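Local coordinates for protein quinone oxidoreductase (Coxiella burnetii, PDB 3TQH) that binds NADPH and probably uses it to reduce quinones, as a member of the medium-chain dehydrogenase/reductase family with a GroES-like and a Rossmann-type domain, at residues P29-N34 / V79-S84; Y73-E78 / G97-P102. All coordinates share one frame; numbering follows the deposited sequence.

Contact 1: residues P29-N34 / V79-S84; sequences PEYRKN and VIELGS
The polar part of this contact is one side-chain bond, from Tyr31 to Glu81. Tyr31 OH donates to Glu81 OE1, and the two oxygens lie 2.5 Å apart. That is very short, and at this resolution the exact length should not be pressed. The carboxylate oxygen sits at the edge of the phenol ring, close to its plane. The carboxylate itself is turned almost square to the ring, with 85° between the two planes. Tyr31 reaches this place with CG between its backbone N and carbonyl carbon (chi1 55°), which swings the ring across toward 79-84.

Van der Waals contact supports the same pair. Glu81 CB lies 3.7 Å from Tyr31 CZ, so the base of the glutamate also touches the phenol end. Further along the ring, Tyr31 CE2 comes 4.0 Å from Leu82 O.

The contact joins the loop between strands 21-27 and 36-44 to the end of strand 74-82 in the GroES-like domain. A classic beta bulge lies here, where Ile80 and Glu81 both face Leu37 of strand 36-44. The Tyr31 side chain also touches Cys113 of strand 111-114.

Backbone meets backbone at Lys33 and Gly83. Their CA atoms are 3.9 Å apart, and Gly83 CA makes a C-H...O contact of 3.3 Å with Lys33 O. Gly83 has no side chain, which lets the two backbones come this close; Arg32 O also lies near Gly83 CA. Beside it, Lys33 CG passes 4.0 Å from Ser84 OG, while the extended lysine chain leads its amine away from 79-84.

Contact 2: residues Y73-E78 / G97-P102; sequences YDFSGE and GIAGFP
Tyr73 lies along 97-102, and its side chain meets a succession of residues there. CB rests 3.9 Å from Ile98 CG2. CG is anti to the carbonyl carbon (chi1 -62°), and from there the ring runs out beside the turn that follows strand 94-98. CD1 has Ala99 O at the ring edge, in plane, and CE1 has both Gly100 O and Pro102 O near that plane. One face of the ring takes Phe101, whose CD1 stands 3.6 Å above it, over the centre. The two rings form an edge-to-face (T-shaped) pair, with planes 80° apart. At the tip, OH donates to Pro102 O over 2.6 Å, in the carbonyl plane and on a lone pair. The peptide bond before Pro102 is cis.

The backbones pair as the antiparallel hairpin of strands 74-82 and 94-98 in the GroES-like domain. Phe75 and Gly97 are a hydrogen-bonded pair, with Phe75 N giving to Gly97 O and Gly97 N to Phe75 O. Asp74 and Ile98 are the adjoining non-hydrogen-bonded pair. Ala99 N then donates to Tyr73 O over 2.9 Å. The same oxygen receives a C-H...O contact from Ile98 CA.

The two faces of the hairpin differ. On one, Asp74 and Ile98 lie side by side, and Asp74 OD1 hydrogen-bonds to Thr136 of helix 135-147. On the other, the Phe75 ring lies over Gly97, with Gly97 N above one face and offset toward the rim. Phe75 CE1 also touches Ala99 CB at 3.8 Å. Phe101 makes a cation-pi contact with Lys268, an NADPH-binding residue.

Both contacts use strand 74-82, contact 2 at its start and contact 1 at its far end. Residues 73-78 run straight into 79-84, and the centres of the two contacts are 14 Å apart. Their segments alternate along the chain and do not otherwise touch. Contact 2 is buried, its centre about 12 Å from the centre of the chain, and lies toward the cofactor. The side chain of Phe101 comes within about 6 Å of the bound NADPH and about 3 Å of the side chain of Lys268. Contact 1 is at the surface, its centre about 26 Å from the chain centre and away from the annotated NADPH-binding residues.

Contact 1: residues P29-N34 / V79-S84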
loop_
_atom_site.group_PDB
_atom_site.type_symbol
_atom_site.label_atom_id
_atom_site.label_comp_id
_atom_site.label_asym_id
_atom_site.label_seq_id
_atom_site.Cartn_x
_atom_site.Cartn_y
_atom_site.Cartn_z
ATOM N N PRO A 29 7.100 2.595 22.740
ATOM C CA PRO A 29 8.287 3.037 22.013
ATOM C C PRO A 29 8.981 4.226 22.675
ATOM O O PRO A 29 8.319 5.097 23.247
ATOM C CB PRO A 29 7.728 3.468 20.658
ATOM C CG PRO A 29 6.471 2.728 20.505
ATOM C CD PRO A 29 5.915 2.522 21.868
ATOM N N GLU A 30 10.305 4.243 22.600
ATOM C CA GLU A 30 11.075 5.429 22.944
ATOM C C GLU A 30 10.930 6.436 21.809
ATOM O O GLU A 30 10.762 6.057 20.652
ATOM C CB GLU A 30 12.548 5.077 23.143
ATOM C CG GLU A 30 12.806 4.152 24.325
ATOM C CD GLU A 30 14.219 3.586 24.344
ATOM O OE1 GLU A 30 14.687 3.092 23.293
ATOM O OE2 GLU A 30 14.857 3.623 25.415
ATOM N N TYR A 31 10.974 7.718 22.139
ATOM C CA TYR A 31 10.947 8.755 21.117
ATOM C C TYR A 31 12.030 9.778 21.421
ATOM O O TYR A 31 12.248 10.144 22.578
ATOM C CB TYR A 31 9.560 9.417 21.012
ATOM C CG TYR A 31 9.041 9.987 22.316
ATOM C CD1 TYR A 31 8.268 9.214 23.175
ATOM C CD2 TYR A 31 9.327 11.299 22.689
ATOM C CE1 TYR A 31 7.796 9.728 24.372
ATOM C CE2 TYR A 31 8.859 11.823 23.885
ATOM C CZ TYR A 31 8.094 11.032 24.720
ATOM O OH TYR A 31 7.631 11.541 25.906
ATOM N N ARG A 32 12.723 10.203 20.369
ATOM C CA ARG A 32 13.746 11.242 20.460
ATOM C C ARG A 32 13.097 12.614 20.613
ATOM O O ARG A 32 11.872 12.756 20.529
ATOM C CB ARG A 32 14.622 11.244 19.198
ATOM C CG ARG A 32 15.626 10.103 19.082
ATOM C CD ARG A 32 16.518 10.330 17.865
ATOM N NE ARG A 32 15.747 10.221 16.622
ATOM C CZ ARG A 32 16.057 10.800 15.459
ATOM N NH1 ARG A 32 17.144 11.563 15.332
ATOM N NH2 ARG A 32 15.267 10.609 14.403
ATOM N N LYS A 33 13.935 13.625 20.811
ATOM C CA LYS A 33 13.486 15.004 20.974
ATOM C C LYS A 33 12.837 15.592 19.706
ATOM O O LYS A 33 12.108 16.581 19.794
ATOM C CB LYS A 33 14.658 15.883 21.431
ATOM C CG LYS A 33 15.248 15.490 22.790
ATOM C CD LYS A 33 16.512 16.297 23.115
ATOM C CE LYS A 33 17.061 15.961 24.496
ATOM N NZ LYS A 33 18.366 16.639 24.787
ATOM N N ASN A 34 13.102 14.996 18.540
ATOM C CA ASN A 34 12.435 15.408 17.292
ATOM C C ASN A 34 11.350 14.437 16.807
ATOM O O ASN A 34 10.894 14.534 15.668
ATOM C CB ASN A 34 13.460 15.688 16.177
ATOM C CG ASN A 34 14.262 14.458 15.766
ATOM O OD1 ASN A 34 13.976 13.333 16.172
ATOM N ND2 ASN A 34 15.281 14.682 14.944
ATOM N N VAL A 79 -1.747 12.286 18.845
ATOM C CA VAL A 79 -0.445 12.606 19.430
ATOM C C VAL A 79 -0.593 12.759 20.941
ATOM O O VAL A 79 -1.382 13.578 21.415
ATOM C CB VAL A 79 0.141 13.902 18.845
ATOM C CG1 VAL A 79 1.474 14.241 19.506
ATOM C CG2 VAL A 79 0.303 13.779 17.330
ATOM N N ILE A 80 0.168 11.963 21.688
ATOM C CA ILE A 80 0.046 11.900 23.146
ATOM C C ILE A 80 1.248 12.516 23.849
ATOM O O ILE A 80 1.095 13.165 24.875
ATOM C CB ILE A 80 -0.137 10.436 23.618
ATOM C CG1 ILE A 80 -1.513 9.919 23.209
ATOM C CG2 ILE A 80 0.009 10.319 25.125
ATOM C CD1 ILE A 80 -2.660 10.759 23.719
ATOM N N GLU A 81 2.439 12.286 23.304
ATOM C CA GLU A 81 3.660 12.887 23.823
ATOM C C GLU A 81 4.472 13.461 22.666
ATOM O O GLU A 81 4.433 12.946 21.547
ATOM C CB GLU A 81 4.467 11.862 24.633
ATOM C CG GLU A 81 3.667 11.290 25.819
ATOM C CD GLU A 81 4.472 10.388 26.756
ATOM O OE1 GLU A 81 5.635 10.714 27.088
ATOM O OE2 GLU A 81 3.917 9.354 27.191
ATOM N N LEU A 82 5.179 14.550 22.946
ATOM C CA LEU A 82 5.999 15.239 21.958
ATOM C C LEU A 82 7.422 15.408 22.471
ATOM O O LEU A 82 7.640 15.642 23.660
ATOM C CB LEU A 82 5.412 16.618 21.640
ATOM C CG LEU A 82 4.456 16.725 20.457
ATOM C CD1 LEU A 82 3.971 18.158 20.294
ATOM C CD2 LEU A 82 5.129 16.252 19.192
ATOM N N GLY A 83 8.384 15.294 21.562
ATOM C CA GLY A 83 9.772 15.590 21.874
ATOM C C GLY A 83 9.962 17.076 22.114
ATOM O O GLY A 83 9.139 17.893 21.699
ATOM N N SER A 84 11.052 17.417 22.790
ATOM C CA SER A 84 11.365 18.804 23.133
ATOM C C SER A 84 11.480 19.730 21.916
ATOM O O SER A 84 11.156 20.914 22.008
ATOM C CB SER A 84 12.675 18.858 23.926
ATOM O OG SER A 84 12.729 17.827 24.897
#

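Contact 2: residues Y73-E78 / G97-P102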
loop_
_atom_site.group_PDB
_atom_site.type_symbol
_atom_site.label_atom_id
_atom_site.label_comp_id
_atom_site.label_asym_id
_atom_site.label_seq_id
_atom_site.Cartn_x
_atom_site.Cartn_y
_atom_site.Cartn_z
ATOM N N TYR A 73 3.182 -0.460 8.781
ATOM C CA TYR A 73 3.731 0.875 8.550
ATOM C C TYR A 73 2.664 1.978 8.563
ATOM O O TYR A 73 2.978 3.119 8.878
ATOM C CB TYR A 73 4.460 0.922 7.204
ATOM C CG TYR A 73 5.655 -0.004 7.069
ATOM C CD1 TYR A 73 6.770 0.125 7.895
ATOM C CD2 TYR A 73 5.688 -0.984 6.084
ATOM C CE1 TYR A 73 7.873 -0.721 7.755
ATOM C CE2 TYR A 73 6.783 -1.824 5.931
ATOM C CZ TYR A 73 7.868 -1.691 6.764
ATOM O OH TYR A 73 8.945 -2.539 6.597
ATOM N N ASP A 74 1.425 1.637 8.204
ATOM C CA ASP A 74 0.347 2.606 8.048
ATOM C C ASP A 74 -0.385 2.772 9.365
ATOM O O ASP A 74 -0.741 1.774 10.001
ATOM C CB ASP A 74 -0.682 2.110 7.027
ATOM C CG ASP A 74 -0.214 2.221 5.588
ATOM O OD1 ASP A 74 0.901 2.738 5.336
ATOM O OD2 ASP A 74 -0.988 1.790 4.696
ATOM N N PHE A 75 -0.643 4.016 9.766
ATOM C CA PHE A 75 -1.348 4.249 11.019
ATOM C C PHE A 75 -2.155 5.535 11.037
ATOM O O PHE A 75 -1.950 6.445 10.239
ATOM C CB PHE A 75 -0.365 4.274 12.197
ATOM C CG PHE A 75 0.318 5.599 12.378
ATOM C CD1 PHE A 75 1.515 5.871 11.730
ATOM C CD2 PHE A 75 -0.252 6.585 13.170
ATOM C CE1 PHE A 75 2.136 7.099 11.890
ATOM C CE2 PHE A 75 0.354 7.808 13.328
ATOM C CZ PHE A 75 1.549 8.070 12.689
ATOM N N SER A 76 -3.036 5.597 12.020
ATOM C CA SER A 76 -3.924 6.714 12.240
ATOM C C SER A 76 -4.089 6.810 13.757
ATOM O O SER A 76 -4.184 5.783 14.429
ATOM C CB SER A 76 -5.256 6.404 11.563
ATOM O OG SER A 76 -6.089 7.532 11.528
ATOM N N GLY A 77 -4.096 8.023 14.304
ATOM C CA GLY A 77 -4.198 8.188 15.759
ATOM C C GLY A 77 -4.017 9.588 16.327
ATOM O O GLY A 77 -4.070 10.582 15.605
ATOM N N GLU A 78 -3.802 9.649 17.640
ATOM C CA GLU A 78 -3.707 10.912 18.375
ATOM C C GLU A 78 -2.309 11.083 18.974
ATOM O O GLU A 78 -1.753 10.138 19.538
ATOM C CB GLU A 78 -4.762 10.942 19.485
ATOM C CG GLU A 78 -4.867 12.278 20.236
ATOM C CD GLU A 78 -5.859 12.239 21.408
ATOM O OE1 GLU A 78 -6.264 11.125 21.827
ATOM O OE2 GLU A 78 -6.228 13.331 21.917
ATOM N N GLY A 97 -0.290 8.675 8.912
ATOM C CA GLY A 97 0.964 8.559 8.208
ATOM C C GLY A 97 1.612 7.200 8.297
ATOM O O GLY A 97 0.931 6.176 8.439
ATOM N N ILE A 98 2.942 7.218 8.198
ATOM C CA ILE A 98 3.768 6.021 8.150
ATOM C C ILE A 98 4.730 6.067 9.323
ATOM O O ILE A 98 5.309 7.114 9.604
ATOM C CB ILE A 98 4.621 5.958 6.846
ATOM C CG1 ILE A 98 3.751 6.141 5.601
ATOM C CG2 ILE A 98 5.375 4.638 6.754
ATOM C CD1 ILE A 98 2.736 5.069 5.429
ATOM N N ALA A 99 4.924 4.937 9.989
ATOM C CA ALA A 99 5.858 4.868 11.107
ATOM C C ALA A 99 6.827 3.697 10.945
ATOM O O ALA A 99 6.437 2.597 10.554
ATOM C CB ALA A 99 5.098 4.763 12.424
ATOM N N GLY A 100 8.097 3.950 11.238
ATOM C CA GLY A 100 9.112 2.906 11.253
ATOM C C GLY A 100 9.492 2.348 9.898
ATOM O O GLY A 100 10.048 1.258 9.819
ATOM N N PHE A 101 9.211 3.090 8.832
ATOM C CA PHE A 101 9.468 2.594 7.486
ATOM C C PHE A 101 10.903 2.883 7.088
ATOM O O PHE A 101 11.354 4.016 7.226
ATOM C CB PHE A 101 8.513 3.209 6.460
ATOM C CG PHE A 101 8.730 2.708 5.055
ATOM C CD1 PHE A 101 8.177 1.503 4.640
ATOM C CD2 PHE A 101 9.503 3.436 4.151
ATOM C CE1 PHE A 101 8.382 1.033 3.342
ATOM C CE2 PHE A 101 9.712 2.976 2.854
ATOM C CZ PHE A 101 9.152 1.772 2.449
ATOM N N PRO A 102 11.627 1.860 6.590
ATOM C CA PRO A 102 11.214 0.456 6.434
ATOM C C PRO A 102 11.700 -0.511 7.528
ATOM O O PRO A 102 11.100 -1.571 7.716
ATOM C CB PRO A 102 11.854 0.072 5.103
ATOM C CG PRO A 102 13.109 0.866 5.062
ATOM C CD PRO A 102 12.897 2.118 5.891
#